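PDB 6DGB: IS607 family transposase IS1535 from Mycobacterium tuberculosis, which probably binds DNA and exchanges its strands as an IS607-family serine transposase, of which this chain is the C-terminal catalytic domain. Local coordinates for residues Val105-Met108 against Ile109-Leu112. Sequence-based numbering, arbitrary orientation.
Sequences VCDM and IEVL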
# COMPACT_ATOMS: atom_id res chain seq x y z
N VAL A 105 -8.42 -11.08 8.36
CA VAL A 105 -8.54 -12.46 7.87
C VAL A 105 -9.11 -12.47 6.44
O VAL A 105 -8.63 -13.22 5.59
CB VAL A 105 -9.30 -13.36 8.89
CG1 VAL A 105 -10.56 -12.68 9.44
CG2 VAL A 105 -9.59 -14.76 8.34
N CYS A 106 -10.06 -11.57 6.16
CA CYS A 106 -10.61 -11.41 4.82
C CYS A 106 -9.58 -10.76 3.91
O CYS A 106 -9.58 -11.04 2.72
CB CYS A 106 -11.92 -10.63 4.86
SG CYS A 106 -13.33 -11.61 5.41
N ASP A 107 -8.68 -9.94 4.50
CA ASP A 107 -7.59 -9.26 3.77
C ASP A 107 -6.45 -10.24 3.50
O ASP A 107 -5.75 -10.08 2.50
CB ASP A 107 -7.13 -7.96 4.48
CG ASP A 107 -7.99 -6.71 4.22
OD1 ASP A 107 -9.07 -6.84 3.58
OD2 ASP A 107 -7.61 -5.62 4.67
N MET A 108 -6.31 -11.28 4.35
CA MET A 108 -5.31 -12.36 4.22
C MET A 108 -5.68 -13.22 2.99
O MET A 108 -4.80 -13.64 2.23
CB MET A 108 -5.30 -13.22 5.50
CG MET A 108 -3.95 -13.77 5.89
SD MET A 108 -3.74 -14.03 7.69
CE MET A 108 -4.69 -15.54 7.94
N ILE A 109 -7.00 -13.44 2.78
CA ILE A 109 -7.53 -14.19 1.64
C ILE A 109 -7.38 -13.38 0.34
O ILE A 109 -6.87 -13.95 -0.61
CB ILE A 109 -8.97 -14.71 1.89
CG1 ILE A 109 -9.01 -15.63 3.14
CG2 ILE A 109 -9.53 -15.44 0.65
CD1 ILE A 109 -10.32 -15.86 3.75
N GLU A 110 -7.80 -12.09 0.29
CA GLU A 110 -7.67 -11.30 -0.95
C GLU A 110 -6.20 -11.09 -1.37
O GLU A 110 -5.94 -11.03 -2.57
CB GLU A 110 -8.47 -9.98 -0.94
CG GLU A 110 -7.90 -8.85 -0.08
CD GLU A 110 -8.88 -7.75 0.32
OE1 GLU A 110 -9.92 -8.07 0.95
OE2 GLU A 110 -8.58 -6.57 0.08
N VAL A 111 -5.26 -11.08 -0.41
CA VAL A 111 -3.81 -10.98 -0.66
C VAL A 111 -3.32 -12.27 -1.30
O VAL A 111 -2.71 -12.23 -2.37
CB VAL A 111 -3.00 -10.64 0.64
CG1 VAL A 111 -1.54 -11.06 0.54
CG2 VAL A 111 -3.09 -9.16 0.97
N LEU A 112 -3.55 -13.40 -0.62
CA LEU A 112 -3.15 -14.72 -1.08
C LEU A 112 -3.80 -15.08 -2.41
O LEU A 112 -3.11 -15.68 -3.23
CB LEU A 112 -3.44 -15.78 -0.02
CG LEU A 112 -2.40 -16.00 1.06
CD1 LEU A 112 -3.05 -16.48 2.35
CD2 LEU A 112 -1.30 -16.97 0.57
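Glu110 holds CG between its own backbone N and carbonyl carbon (chi1 74°) and runs extended beyond it, while Asp107 sets CG beside its backbone N (chi1 -82°); the two acids thus run alongside one another, their carboxylates at the same end, about one helical turn apart. Their carboxylate planes are turned 60° against each other, and Asp107 OD1 comes to 3.0 Å from Glu110 OE1, an approach of two acceptors. On the way, Glu110 CG passes 3.6 Å from Asp107 O. Successive i to i+4 backbone bonds join the two turns of helix 104-120: the Glu110 N to Cys106 O bond measures 3.2 Å and is nearly straight, and Leu112 N gives its hydrogen to Met108 O at 3.1 Å. In this resolvase-type catalytic domain of a serine recombinase, Ile109 and Leu112 pack on helix 125-135, whereas Asp107, Met108, Val111 and Leu112 meet Met115, Val111 and Leu112 of the second subunit, placing this part of the helix in the dimer interface. Each carboxylate is gripped through its other oxygen, Asp107 OD2 by a salt bridge to Arg75 and Glu110 OE2 by a hydrogen bond with Ser44, which would be expected to ease their mutual charge.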